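Tricorn protease (Thermoplasma acidophilum, PDB 1K32) cleaves peptides as a serine protease during protein degradation, probably acting on proteasome products, with beta propellers that likely gate the passage of substrate. Local coordinates at residues I338-R343 against N380-G385; I423-I428 against Y475-D480; S568-S573 against G591-Y596; N609-R614 against M623-D628. All blocks are in the same frame, centred on the assembly; numbering follows the deposited sequence.

Interaction 1: I338-R343 against N380-G385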
loop_
_atom_site.group_PDB
_atom_site.type_symbol
_atom_site.label_atom_id
_atom_site.label_comp_id
_atom_site.label_asym_id
_atom_site.label_seq_id
_atom_site.Cartn_x
_atom_site.Cartn_y
_atom_site.Cartn_z
ATOM N N ILE A 338 22.876 13.293 -42.427
ATOM C CA ILE A 338 23.501 13.476 -41.143
ATOM C C ILE A 338 23.363 12.019 -40.693
ATOM O O ILE A 338 22.258 11.470 -40.693
ATOM C CB ILE A 338 22.669 14.423 -40.246
ATOM C CG1 ILE A 338 22.837 15.871 -40.731
ATOM C CG2 ILE A 338 23.085 14.287 -38.795
ATOM C CD1 ILE A 338 22.146 16.910 -39.849
ATOM N N ARG A 339 24.474 11.373 -40.365
ATOM C CA ARG A 339 24.434 9.974 -39.962
ATOM C C ARG A 339 24.306 9.758 -38.458
ATOM O O ARG A 339 23.601 8.850 -38.021
ATOM C CB ARG A 339 25.682 9.237 -40.470
ATOM C CG ARG A 339 25.808 9.155 -41.989
ATOM C CD ARG A 339 26.995 8.280 -42.391
ATOM N NE ARG A 339 27.259 8.318 -43.828
ATOM C CZ ARG A 339 26.444 7.841 -44.765
ATOM N NH1 ARG A 339 26.788 7.933 -46.047
ATOM N NH2 ARG A 339 25.290 7.268 -44.430
ATOM N N TYR A 340 25.010 10.567 -37.671
ATOM C CA TYR A 340 24.956 10.449 -36.214
ATOM C C TYR A 340 24.979 11.831 -35.580
ATOM O O TYR A 340 25.445 12.803 -36.185
ATOM C CB TYR A 340 26.138 9.629 -35.667
ATOM C CG TYR A 340 26.344 8.290 -36.341
ATOM C CD1 TYR A 340 27.217 8.166 -37.420
ATOM C CD2 TYR A 340 25.635 7.157 -35.930
ATOM C CE1 TYR A 340 27.380 6.953 -38.074
ATOM C CE2 TYR A 340 25.791 5.941 -36.583
ATOM C CZ TYR A 340 26.667 5.850 -37.652
ATOM O OH TYR A 340 26.839 4.662 -38.308
ATOM N N VAL A 341 24.462 11.902 -34.357
ATOM C CA VAL A 341 24.396 13.133 -33.583
ATOM C C VAL A 341 24.621 12.757 -32.116
ATOM O O VAL A 341 24.016 11.817 -31.601
ATOM C CB VAL A 341 23.023 13.830 -33.753
ATOM C CG1 VAL A 341 22.977 15.109 -32.939
ATOM C CG2 VAL A 341 22.779 14.153 -35.216
ATOM N N ARG A 342 25.500 13.498 -31.453
ATOM C CA ARG A 342 25.837 13.224 -30.066
ATOM C C ARG A 342 26.017 14.516 -29.276
ATOM O O ARG A 342 26.446 15.533 -29.819
ATOM C CB ARG A 342 27.135 12.416 -30.026
ATOM C CG ARG A 342 27.151 11.267 -29.042
ATOM C CD ARG A 342 26.122 10.202 -29.403
ATOM N NE ARG A 342 26.545 9.320 -30.491
ATOM C CZ ARG A 342 25.706 8.542 -31.173
ATOM N NH1 ARG A 342 26.151 7.756 -32.148
ATOM N NH2 ARG A 342 24.408 8.564 -30.888
ATOM N N ARG A 343 25.681 14.468 -27.993
ATOM C CA ARG A 343 25.835 15.613 -27.105
ATOM C C ARG A 343 27.295 16.073 -27.153
ATOM O O ARG A 343 28.210 15.263 -27.012
ATOM C CB ARG A 343 25.436 15.198 -25.686
ATOM C CG ARG A 343 26.222 15.841 -24.544
ATOM C CD ARG A 343 25.871 17.297 -24.361
ATOM N NE ARG A 343 26.156 17.776 -23.004
ATOM C CZ ARG A 343 27.369 17.870 -22.465
ATOM N NH1 ARG A 343 27.504 18.322 -21.228
ATOM N NH2 ARG A 343 28.446 17.517 -23.152
ATOM N N ASN A 380 34.211 5.990 -44.052
ATOM C CA ASN A 380 32.825 5.612 -43.805
ATOM C C ASN A 380 32.731 5.284 -42.306
ATOM O O ASN A 380 33.163 4.225 -41.846
ATOM C CB ASN A 380 32.425 4.405 -44.673
ATOM C CG ASN A 380 32.619 4.659 -46.175
ATOM O OD1 ASN A 380 32.302 5.733 -46.683
ATOM N ND2 ASN A 380 33.128 3.657 -46.884
ATOM N N VAL A 381 32.182 6.232 -41.558
ATOM C CA VAL A 381 32.035 6.140 -40.107
ATOM C C VAL A 381 30.828 5.312 -39.659
ATOM O O VAL A 381 29.731 5.432 -40.216
ATOM C CB VAL A 381 31.934 7.568 -39.507
ATOM C CG1 VAL A 381 31.685 7.507 -37.998
ATOM C CG2 VAL A 381 33.233 8.344 -39.806
ATOM N N PHE A 382 31.035 4.461 -38.661
ATOM C CA PHE A 382 29.943 3.638 -38.144
ATOM C C PHE A 382 29.707 3.787 -36.651
ATOM O O PHE A 382 28.828 3.130 -36.090
ATOM C CB PHE A 382 30.166 2.166 -38.497
ATOM C CG PHE A 382 29.902 1.862 -39.939
ATOM C CD1 PHE A 382 30.882 2.083 -40.902
ATOM C CD2 PHE A 382 28.644 1.436 -40.349
ATOM C CE1 PHE A 382 30.617 1.889 -42.250
ATOM C CE2 PHE A 382 28.367 1.240 -41.694
ATOM C CZ PHE A 382 29.361 1.471 -42.650
ATOM N N ALA A 383 30.482 4.660 -36.015
ATOM C CA ALA A 383 30.350 4.915 -34.583
ATOM C C ALA A 383 31.012 6.242 -34.227
ATOM O O ALA A 383 32.068 6.585 -34.760
ATOM C CB ALA A 383 30.995 3.773 -33.766
ATOM N N MET A 384 30.387 6.985 -33.324
ATOM C CA MET A 384 30.938 8.262 -32.898
ATOM C C MET A 384 30.515 8.604 -31.471
ATOM O O MET A 384 29.374 8.388 -31.077
ATOM C CB MET A 384 30.506 9.369 -33.856
ATOM C CG MET A 384 31.186 10.702 -33.612
ATOM S SD MET A 384 30.237 11.731 -32.501
ATOM C CE MET A 384 29.213 12.635 -33.658
ATOM N N GLY A 385 31.462 9.126 -30.702
ATOM C CA GLY A 385 31.194 9.503 -29.332
ATOM C C GLY A 385 31.976 10.759 -29.015
ATOM O O GLY A 385 32.958 11.072 -29.702
HETATM O O HOH W 1 26.608 4.280 -40.937
#
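Two nitrogens of Arg342 reach the carbonyl oxygen of Met384. The firm bond is from NE of Arg342 to O of Met384, 3.0 Å long with an angle of 155° at the hydrogen. NH1 of Arg342 adds a weak bond to the same O of Met384 at 3.5 Å. The oxygen lies at the edge of the guanidinium, close to its plane, while NE stands somewhat tilted from the carbonyl plane. Bends at chi2 and chi3 fold the arginine so that NE faces the carbonyl. NH2 of Arg342 forms a salt bridge with Asp302, which is likely to limit how far the guanidinium can turn. Lower on the same side chain, CB of Arg342 packs on SD of Met384 at 4.0 Å.

Tyr340 makes the second half of the contact. Its ring edge meets the backbone, with CE1 of Tyr340 3.5 Å from O of Val381. The phenol end lies alongside the next residue, OH of Tyr340 being 3.3 Å from CA of Phe382. A water hydrogen-bonds to OH of Tyr340 at 2.7 Å and donates a weak bond to O of Val381. That carbonyl has a further partner in Arg972, which also makes a cation-pi contact with the Phe382 ring.

The strand axes run nearly parallel, 18° apart, and come no closer than 7.4 Å. Side chains therefore bridge the gap in place of a backbone ladder. Each strand is the first of its own four-stranded antiparallel sheet. This is the join between the inner strands of two adjacent blades in a seven-bladed beta propeller.

Interaction 2: I423-I428 against Y475-D480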
loop_
_atom_site.group_PDB
_atom_site.type_symbol
_atom_site.label_atom_id
_atom_site.label_comp_id
_atom_site.label_asym_id
_atom_site.label_seq_id
_atom_site.Cartn_x
_atom_site.Cartn_y
_atom_site.Cartn_z
ATOM N N ILE A 423 36.064 -1.143 -34.999
ATOM C CA ILE A 423 36.232 -0.883 -33.575
ATOM C C ILE A 423 35.086 0.053 -33.156
ATOM O O ILE A 423 35.298 1.217 -32.852
ATOM C CB ILE A 423 37.617 -0.200 -33.327
ATOM C CG1 ILE A 423 38.723 -1.033 -33.996
ATOM C CG2 ILE A 423 37.922 -0.098 -31.827
ATOM C CD1 ILE A 423 40.158 -0.574 -33.670
ATOM N N THR A 424 33.866 -0.472 -33.140
ATOM C CA THR A 424 32.694 0.328 -32.801
ATOM C C THR A 424 32.285 0.330 -31.321
ATOM O O THR A 424 31.461 1.138 -30.916
ATOM C CB THR A 424 31.483 -0.112 -33.665
ATOM O OG1 THR A 424 31.259 -1.516 -33.492
ATOM C CG2 THR A 424 31.761 0.149 -35.135
ATOM N N ASP A 425 32.867 -0.561 -30.523
ATOM C CA ASP A 425 32.562 -0.647 -29.089
ATOM C C ASP A 425 33.667 0.075 -28.289
ATOM O O ASP A 425 34.736 -0.485 -28.053
ATOM C CB ASP A 425 32.464 -2.131 -28.675
ATOM C CG ASP A 425 31.940 -2.326 -27.250
ATOM O OD1 ASP A 425 31.731 -3.496 -26.849
ATOM O OD2 ASP A 425 31.739 -1.327 -26.533
ATOM N N PHE A 426 33.403 1.323 -27.893
ATOM C CA PHE A 426 34.376 2.124 -27.140
ATOM C C PHE A 426 33.709 3.042 -26.139
ATOM O O PHE A 426 32.514 3.306 -26.232
ATOM C CB PHE A 426 35.257 2.969 -28.076
ATOM C CG PHE A 426 34.490 3.862 -29.029
ATOM C CD1 PHE A 426 34.363 3.518 -30.371
ATOM C CD2 PHE A 426 33.939 5.067 -28.598
ATOM C CE1 PHE A 426 33.707 4.365 -31.271
ATOM C CE2 PHE A 426 33.280 5.922 -29.495
ATOM C CZ PHE A 426 33.166 5.573 -30.828
ATOM N N THR A 427 34.495 3.541 -25.190
ATOM C CA THR A 427 33.977 4.434 -24.159
ATOM C C THR A 427 35.079 5.412 -23.740
ATOM O O THR A 427 36.261 5.133 -23.914
ATOM C CB THR A 427 33.479 3.620 -22.923
ATOM O OG1 THR A 427 32.675 4.458 -22.091
ATOM C CG2 THR A 427 34.658 3.080 -22.099
ATOM N N ILE A 428 34.686 6.558 -23.196
ATOM C CA ILE A 428 35.653 7.568 -22.776
ATOM C C ILE A 428 35.500 7.859 -21.299
ATOM O O ILE A 428 34.382 8.122 -20.849
ATOM C CB ILE A 428 35.433 8.898 -23.529
ATOM C CG1 ILE A 428 35.263 8.625 -25.019
ATOM C CG2 ILE A 428 36.614 9.842 -23.279
ATOM C CD1 ILE A 428 34.861 9.836 -25.809
ATOM N N TYR A 475 33.969 -7.175 -24.124
ATOM C CA TYR A 475 33.266 -6.053 -24.703
ATOM C C TYR A 475 32.631 -5.108 -23.692
ATOM O O TYR A 475 32.872 -5.207 -22.486
ATOM C CB TYR A 475 32.192 -6.604 -25.668
ATOM C CG TYR A 475 31.208 -7.558 -25.008
ATOM C CD1 TYR A 475 29.862 -7.200 -24.820
ATOM C CD2 TYR A 475 31.633 -8.797 -24.515
ATOM C CE1 TYR A 475 28.964 -8.059 -24.151
ATOM C CE2 TYR A 475 30.746 -9.656 -23.841
ATOM C CZ TYR A 475 29.425 -9.282 -23.661
ATOM O OH TYR A 475 28.586 -10.117 -22.953
ATOM N N ALA A 476 31.846 -4.166 -24.214
ATOM C CA ALA A 476 31.133 -3.187 -23.393
ATOM C C ALA A 476 31.926 -2.503 -22.264
ATOM O O ALA A 476 31.475 -2.448 -21.119
ATOM C CB ALA A 476 29.838 -3.848 -22.810
ATOM N N PRO A 477 33.127 -1.971 -22.566
ATOM C CA PRO A 477 33.873 -1.308 -21.483
ATOM C C PRO A 477 33.143 -0.068 -20.944
ATOM O O PRO A 477 32.484 0.665 -21.683
ATOM C CB PRO A 477 35.200 -0.934 -22.147
ATOM C CG PRO A 477 34.798 -0.720 -23.614
ATOM C CD PRO A 477 33.861 -1.908 -23.847
ATOM N N ALA A 478 33.268 0.167 -19.648
ATOM C CA ALA A 478 32.647 1.326 -19.022
ATOM C C ALA A 478 33.433 1.719 -17.775
ATOM O O ALA A 478 33.654 0.882 -16.893
ATOM C CB ALA A 478 31.188 1.020 -18.660
ATOM N N PHE A 479 33.893 2.971 -17.721
ATOM C CA PHE A 479 34.634 3.467 -16.559
ATOM C C PHE A 479 33.638 3.951 -15.510
ATOM O O PHE A 479 32.528 4.317 -15.847
ATOM C CB PHE A 479 35.536 4.662 -16.919
ATOM C CG PHE A 479 36.670 4.325 -17.830
ATOM C CD1 PHE A 479 36.567 4.537 -19.199
ATOM C CD2 PHE A 479 37.838 3.782 -17.322
ATOM C CE1 PHE A 479 37.614 4.212 -20.053
ATOM C CE2 PHE A 479 38.896 3.451 -18.159
ATOM C CZ PHE A 479 38.785 3.667 -19.534
ATOM N N ASP A 480 34.029 3.937 -14.241
ATOM C CA ASP A 480 33.143 4.453 -13.203
ATOM C C ASP A 480 33.306 5.976 -13.210
ATOM O O ASP A 480 34.250 6.504 -13.807
ATOM C CB ASP A 480 33.478 3.861 -11.819
ATOM C CG ASP A 480 34.950 3.984 -11.452
ATOM O OD1 ASP A 480 35.337 3.435 -10.396
ATOM O OD2 ASP A 480 35.719 4.617 -12.201
HETATM O O HOH W 2 31.446 0.573 -24.460
HETATM O O HOH W 3 32.819 4.895 -19.583
#
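This is a side-chain and water contact between the first strands of two successive propeller blades, with Asp425 and Thr427 reaching across to Ala476, Pro477 and Phe479. The strand axes are 4° from parallel and 6.3 Å apart at closest approach. Asp425 gives the direct polar link. N of Ala476 donates to OD1 of Asp425 at 2.7 Å, meeting the syn side of the carboxylate 22° out of its plane. CG of Asp425 lies anti to the backbone N (chi1 -171°), which extends the carboxylate toward the other strand. Its second oxygen, OD2 of Asp425, rests 3.5 Å from CD of Pro477. A water lies within donating distance of OD2 of Asp425 and O of Pro477, but more acceptors surround it than it has protons.

In a beta propeller such inner strands line the central channel and are hydrogen-bonded within their own blades. Here backbone bonds join Thr427 to Ala436 and Ala478 to Tyr487; between blades, side chains meet backbone or side chain. Thr427 does this with its methyl group. CG2 of Thr427 sits 3.3 Å from O of Pro477 and also touches the proline ring. On the Phe479 ring, CD1 is 3.8 Å from the same CG2 of Thr427. The ring continues onto Phe434 and Leu486, one from each blade. The hydroxyl of Thr427 turns to a second water, which accepts a bond from N of Phe479 at 2.9 Å.

Interaction 3: S568-S573 against G591-Y596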
loop_
_atom_site.group_PDB
_atom_site.type_symbol
_atom_site.label_atom_id
_atom_site.label_comp_id
_atom_site.label_asym_id
_atom_site.label_seq_id
_atom_site.Cartn_x
_atom_site.Cartn_y
_atom_site.Cartn_z
ATOM N N SER A 568 25.468 0.887 -6.993
ATOM C CA SER A 568 24.830 -0.158 -7.779
ATOM C C SER A 568 25.392 -0.205 -9.183
ATOM O O SER A 568 26.057 0.733 -9.630
ATOM C CB SER A 568 23.319 0.067 -7.851
ATOM O OG SER A 568 23.030 1.271 -8.525
ATOM N N ILE A 569 25.118 -1.311 -9.865
ATOM C CA ILE A 569 25.562 -1.512 -11.227
ATOM C C ILE A 569 24.357 -1.910 -12.064
ATOM O O ILE A 569 23.652 -2.860 -11.724
ATOM C CB ILE A 569 26.632 -2.625 -11.292
ATOM C CG1 ILE A 569 27.851 -2.198 -10.466
ATOM C CG2 ILE A 569 27.011 -2.908 -12.722
ATOM C CD1 ILE A 569 28.919 -3.239 -10.335
ATOM N N LEU A 570 24.099 -1.167 -13.138
ATOM C CA LEU A 570 22.977 -1.489 -14.007
ATOM C C LEU A 570 23.514 -2.423 -15.060
ATOM O O LEU A 570 24.667 -2.297 -15.472
ATOM C CB LEU A 570 22.402 -0.231 -14.665
ATOM C CG LEU A 570 21.429 0.635 -13.851
ATOM C CD1 LEU A 570 20.059 -0.016 -13.809
ATOM C CD2 LEU A 570 21.955 0.821 -12.449
ATOM N N ILE A 571 22.687 -3.368 -15.488
ATOM C CA ILE A 571 23.101 -4.329 -16.498
ATOM C C ILE A 571 21.981 -4.617 -17.488
ATOM O O ILE A 571 20.855 -4.913 -17.096
ATOM C CB ILE A 571 23.509 -5.665 -15.853
ATOM C CG1 ILE A 571 24.643 -5.436 -14.852
ATOM C CG2 ILE A 571 23.904 -6.655 -16.944
ATOM C CD1 ILE A 571 24.948 -6.630 -13.970
ATOM N N TYR A 572 22.297 -4.526 -18.774
ATOM C CA TYR A 572 21.321 -4.812 -19.810
ATOM C C TYR A 572 21.424 -6.312 -20.048
ATOM O O TYR A 572 22.472 -6.811 -20.445
ATOM C CB TYR A 572 21.648 -4.060 -21.099
ATOM C CG TYR A 572 20.516 -4.078 -22.104
ATOM C CD1 TYR A 572 19.615 -3.019 -22.177
ATOM C CD2 TYR A 572 20.335 -5.158 -22.968
ATOM C CE1 TYR A 572 18.560 -3.023 -23.082
ATOM C CE2 TYR A 572 19.279 -5.175 -23.887
ATOM C CZ TYR A 572 18.390 -4.096 -23.936
ATOM O OH TYR A 572 17.339 -4.084 -24.838
ATOM N N SER A 573 20.329 -7.021 -19.797
ATOM C CA SER A 573 20.277 -8.471 -19.951
ATOM C C SER A 573 19.314 -8.885 -21.064
ATOM O O SER A 573 18.284 -8.246 -21.261
ATOM C CB SER A 573 19.816 -9.103 -18.628
ATOM O OG SER A 573 19.583 -10.495 -18.757
ATOM N N GLY A 591 15.145 -7.203 -24.350
ATOM C CA GLY A 591 16.025 -7.217 -23.202
ATOM C C GLY A 591 15.424 -6.579 -21.971
ATOM O O GLY A 591 14.336 -6.011 -22.012
ATOM N N VAL A 592 16.149 -6.673 -20.864
ATOM C CA VAL A 592 15.703 -6.106 -19.604
ATOM C C VAL A 592 16.863 -5.380 -18.933
ATOM O O VAL A 592 18.028 -5.739 -19.123
ATOM C CB VAL A 592 15.168 -7.211 -18.654
ATOM C CG1 VAL A 592 16.205 -8.307 -18.482
ATOM C CG2 VAL A 592 14.817 -6.609 -17.306
ATOM N N LEU A 593 16.537 -4.341 -18.175
ATOM C CA LEU A 593 17.532 -3.566 -17.453
ATOM C C LEU A 593 17.506 -4.062 -16.022
ATOM O O LEU A 593 16.469 -4.021 -15.355
ATOM C CB LEU A 593 17.196 -2.076 -17.497
ATOM C CG LEU A 593 18.244 -1.141 -16.887
ATOM C CD1 LEU A 593 19.548 -1.232 -17.683
ATOM C CD2 LEU A 593 17.707 0.277 -16.891
ATOM N N LEU A 594 18.647 -4.540 -15.548
ATOM C CA LEU A 594 18.731 -5.074 -14.201
ATOM C C LEU A 594 19.559 -4.168 -13.317
ATOM O O LEU A 594 20.420 -3.432 -13.794
ATOM C CB LEU A 594 19.351 -6.479 -14.235
ATOM C CG LEU A 594 18.581 -7.514 -15.054
ATOM C CD1 LEU A 594 19.416 -8.774 -15.195
ATOM C CD2 LEU A 594 17.242 -7.817 -14.393
ATOM N N LYS A 595 19.287 -4.227 -12.024
ATOM C CA LYS A 595 20.011 -3.425 -11.053
ATOM C C LYS A 595 20.652 -4.357 -10.037
ATOM O O LYS A 595 19.968 -5.132 -9.371
ATOM C CB LYS A 595 19.051 -2.468 -10.347
ATOM C CG LYS A 595 19.672 -1.589 -9.286
ATOM C CD LYS A 595 18.584 -0.723 -8.660
ATOM C CE LYS A 595 19.119 0.180 -7.562
ATOM N NZ LYS A 595 18.008 0.940 -6.899
ATOM N N TYR A 596 21.970 -4.283 -9.939
ATOM C CA TYR A 596 22.724 -5.096 -9.000
ATOM C C TYR A 596 23.171 -4.211 -7.850
ATOM O O TYR A 596 23.936 -3.267 -8.040
ATOM C CB TYR A 596 23.943 -5.707 -9.698
ATOM C CG TYR A 596 24.956 -6.353 -8.774
ATOM C CD1 TYR A 596 25.984 -5.605 -8.201
ATOM C CD2 TYR A 596 24.911 -7.718 -8.504
ATOM C CE1 TYR A 596 26.948 -6.206 -7.383
ATOM C CE2 TYR A 596 25.866 -8.329 -7.691
ATOM C CZ TYR A 596 26.879 -7.566 -7.135
ATOM O OH TYR A 596 27.825 -8.162 -6.340
#
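Ser573 fits between Val592 and Leu594 where the two middle strands of one propeller blade pair as an antiparallel ladder. Six backbone bonds hold them, from Ile569 with Tyr596 to Ser573 with Val592. The tightest spot is at the small serine. CD1 of Leu594 presses to 3.5 Å from CB of Ser573, and CG1 of Val592 lies 3.7 Å from that CB of Ser573. Further along this face, CD1 of Ile569 leans on CD1 of Tyr596 at 4.3 Å.

On the other face, Leu570 and Leu593 interlock. CD1 of Leu570 is the bump, and it enters the fork of Leu593, 3.7 Å from CG. Tyr572 fills the hollow beside Gly591, which carries no side chain. With CG anti to the backbone N (chi1 -167°), the ring lies beside the glycine and extends on to Leu610 and Leu613. A serine in place of Tyr572 would probably open a gap beside Gly591 and leave those two leucines short of packing. O of Val592 stands 4.2 Å above one face of the Tyr572 ring, offset toward the rim, while OH of Tyr572 is 3.8 Å from CA of Gly591.

Interaction 4: N609-R614 against M623-D628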
loop_
_atom_site.group_PDB
_atom_site.type_symbol
_atom_site.label_atom_id
_atom_site.label_comp_id
_atom_site.label_asym_id
_atom_site.label_seq_id
_atom_site.Cartn_x
_atom_site.Cartn_y
_atom_site.Cartn_z
ATOM N N ASN A 609 10.979 -5.402 -21.509
ATOM C CA ASN A 609 10.493 -5.188 -22.864
ATOM C C ASN A 609 11.290 -4.135 -23.621
ATOM O O ASN A 609 10.739 -3.397 -24.441
ATOM C CB ASN A 609 9.010 -4.805 -22.829
ATOM C CG ASN A 609 8.133 -5.938 -22.332
ATOM O OD1 ASN A 609 7.103 -5.711 -21.708
ATOM N ND2 ASN A 609 8.539 -7.170 -22.617
ATOM N N LEU A 610 12.593 -4.081 -23.359
ATOM C CA LEU A 610 13.458 -3.115 -24.025
ATOM C C LEU A 610 14.037 -3.688 -25.311
ATOM O O LEU A 610 14.068 -4.901 -25.506
ATOM C CB LEU A 610 14.607 -2.700 -23.104
ATOM C CG LEU A 610 14.231 -2.126 -21.735
ATOM C CD1 LEU A 610 15.504 -1.784 -20.965
ATOM C CD2 LEU A 610 13.349 -0.895 -21.905
ATOM N N THR A 611 14.499 -2.808 -26.188
ATOM C CA THR A 611 15.099 -3.238 -27.443
ATOM C C THR A 611 16.340 -2.403 -27.710
ATOM O O THR A 611 17.127 -2.714 -28.599
ATOM C CB THR A 611 14.120 -3.067 -28.623
ATOM O OG1 THR A 611 13.735 -1.693 -28.725
ATOM C CG2 THR A 611 12.879 -3.910 -28.413
ATOM N N ASP A 612 16.514 -1.346 -26.925
ATOM C CA ASP A 612 17.655 -0.454 -27.086
ATOM C C ASP A 612 17.724 0.471 -25.869
ATOM O O ASP A 612 16.694 0.789 -25.265
ATOM C CB ASP A 612 17.480 0.366 -28.374
ATOM C CG ASP A 612 18.771 1.032 -28.840
ATOM O OD1 ASP A 612 18.709 1.826 -29.806
ATOM O OD2 ASP A 612 19.844 0.766 -28.258
ATOM N N LEU A 613 18.933 0.889 -25.497
ATOM C CA LEU A 613 19.111 1.779 -24.348
ATOM C C LEU A 613 20.245 2.777 -24.543
ATOM O O LEU A 613 21.337 2.413 -24.982
ATOM C CB LEU A 613 19.382 0.971 -23.077
ATOM C CG LEU A 613 19.474 1.774 -21.766
ATOM C CD1 LEU A 613 19.109 0.881 -20.585
ATOM C CD2 LEU A 613 20.872 2.364 -21.594
ATOM N N ARG A 614 19.977 4.031 -24.196
ATOM C CA ARG A 614 20.957 5.111 -24.300
ATOM C C ARG A 614 21.074 5.776 -22.933
ATOM O O ARG A 614 20.068 6.030 -22.277
ATOM C CB ARG A 614 20.509 6.159 -25.323
ATOM C CG ARG A 614 20.582 5.729 -26.772
ATOM C CD ARG A 614 22.005 5.403 -27.176
ATOM N NE ARG A 614 22.236 5.707 -28.581
ATOM C CZ ARG A 614 21.596 5.129 -29.591
ATOM N NH1 ARG A 614 21.880 5.481 -30.839
ATOM N NH2 ARG A 614 20.680 4.195 -29.360
ATOM N N MET A 623 17.407 6.725 -21.872
ATOM C CA MET A 623 16.471 6.727 -22.986
ATOM C C MET A 623 16.415 5.288 -23.475
ATOM O O MET A 623 17.446 4.623 -23.586
ATOM C CB MET A 623 16.951 7.627 -24.124
ATOM C CG MET A 623 16.859 9.115 -23.844
ATOM S SD MET A 623 17.015 10.032 -25.379
ATOM C CE MET A 623 15.402 9.743 -26.081
ATOM N N VAL A 624 15.216 4.796 -23.748
ATOM C CA VAL A 624 15.094 3.432 -24.234
ATOM C C VAL A 624 14.074 3.331 -25.344
ATOM O O VAL A 624 13.219 4.202 -25.509
ATOM C CB VAL A 624 14.656 2.441 -23.118
ATOM C CG1 VAL A 624 15.686 2.409 -21.999
ATOM C CG2 VAL A 624 13.281 2.827 -22.585
ATOM N N ARG A 625 14.195 2.255 -26.106
ATOM C CA ARG A 625 13.268 1.927 -27.170
ATOM C C ARG A 625 12.661 0.639 -26.608
ATOM O O ARG A 625 13.383 -0.205 -26.064
ATOM C CB ARG A 625 14.022 1.635 -28.469
ATOM C CG ARG A 625 13.206 0.908 -29.529
ATOM C CD ARG A 625 12.400 1.845 -30.389
ATOM N NE ARG A 625 13.256 2.708 -31.200
ATOM C CZ ARG A 625 12.798 3.659 -32.005
ATOM N NH1 ARG A 625 13.645 4.405 -32.704
ATOM N NH2 ARG A 625 11.490 3.859 -32.111
ATOM N N LYS A 626 11.343 0.504 -26.690
ATOM C CA LYS A 626 10.701 -0.698 -26.189
ATOM C C LYS A 626 10.183 -1.537 -27.348
ATOM O O LYS A 626 10.254 -1.120 -28.503
ATOM C CB LYS A 626 9.568 -0.339 -25.222
ATOM C CG LYS A 626 10.071 0.359 -23.971
ATOM C CD LYS A 626 9.019 0.452 -22.885
ATOM C CE LYS A 626 9.588 1.173 -21.666
ATOM N NZ LYS A 626 8.686 1.121 -20.502
ATOM N N ASP A 627 9.672 -2.722 -27.033
ATOM C CA ASP A 627 9.162 -3.628 -28.051
ATOM C C ASP A 627 7.986 -3.023 -28.803
ATOM O O ASP A 627 7.697 -3.417 -29.932
ATOM C CB ASP A 627 8.755 -4.956 -27.408
ATOM C CG ASP A 627 7.674 -4.788 -26.361
ATOM O OD1 ASP A 627 7.767 -3.832 -25.558
ATOM O OD2 ASP A 627 6.736 -5.615 -26.331
ATOM N N ASP A 628 7.315 -2.058 -28.184
ATOM C CA ASP A 628 6.182 -1.405 -28.820
ATOM C C ASP A 628 6.664 -0.389 -29.855
ATOM O O ASP A 628 5.861 0.283 -30.503
ATOM C CB ASP A 628 5.306 -0.713 -27.772
ATOM C CG ASP A 628 6.018 0.433 -27.078
ATOM O OD1 ASP A 628 7.193 0.708 -27.408
ATOM O OD2 ASP A 628 5.397 1.065 -26.202
#
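The carboxylate of Asp627 comes against Asn609 with its plane 35° from that of the amide, and OD1 of Asp627 touches CB of Asn609 at 3.2 Å. At the other end of the contact, the guanidinium of Arg614 receives OD1 of Asp612 at its edge, in plane. This salt bridge is weak as a hydrogen bond. NH1 of Arg614 has its stronger partner in Asp302, and the group makes a cation-pi contact with Phe303.

Between these ends lies a classic beta bulge, where Thr611 and Asp612 both face Arg625. N of Thr611 donates to O of Arg625 at 2.8 Å. N of Asp612 reaches the same O of Arg625 only weakly, at 3.4 Å. N of Arg625 bonds back to O of Asp612 at 3.0 Å, before the regular Arg614-Met623 pair. CG2 of Thr611 lies over the backbone of Asp627, 3.7 Å from its N. A glycine at Thr611 would probably uncover that backbone and leave the corner of the chain freer to flex.

Two leucines clasp Val624, with CD2 of Leu610 3.8 Å from its CB and CG of Leu613 as far from its CG1.

The chain changes blade here, from strand 603-610 to 612-615. Leu610 packs on Tyr572 and Leu593 within its own blade; Leu613 reaches back to both. Arg614 and Met623 lie against strand 300-305 of the propeller's first blade, which adjoins the last.

The four contacts follow in series from the N terminus; none nests in or crosses another. Interaction 1 closes a loop spanning one blade and ties it to the next. Interaction 2 does the same two blades further on. Phe426 packs on Ala383, linking the two joins across the boundary between the blades of strands 381-386 and 426-428. Interaction 3 holds together the middle of a later blade, across a loop with the short helix 580-585. Interaction 4 closes the hairpin opening the last blade, and a probable hydrogen bond from Gly591 N to Leu610 O ties it to interaction 3. Asp302, salt-bridged to both Arg342 and Arg614, brings interactions 1 and 4 together where the ring closes.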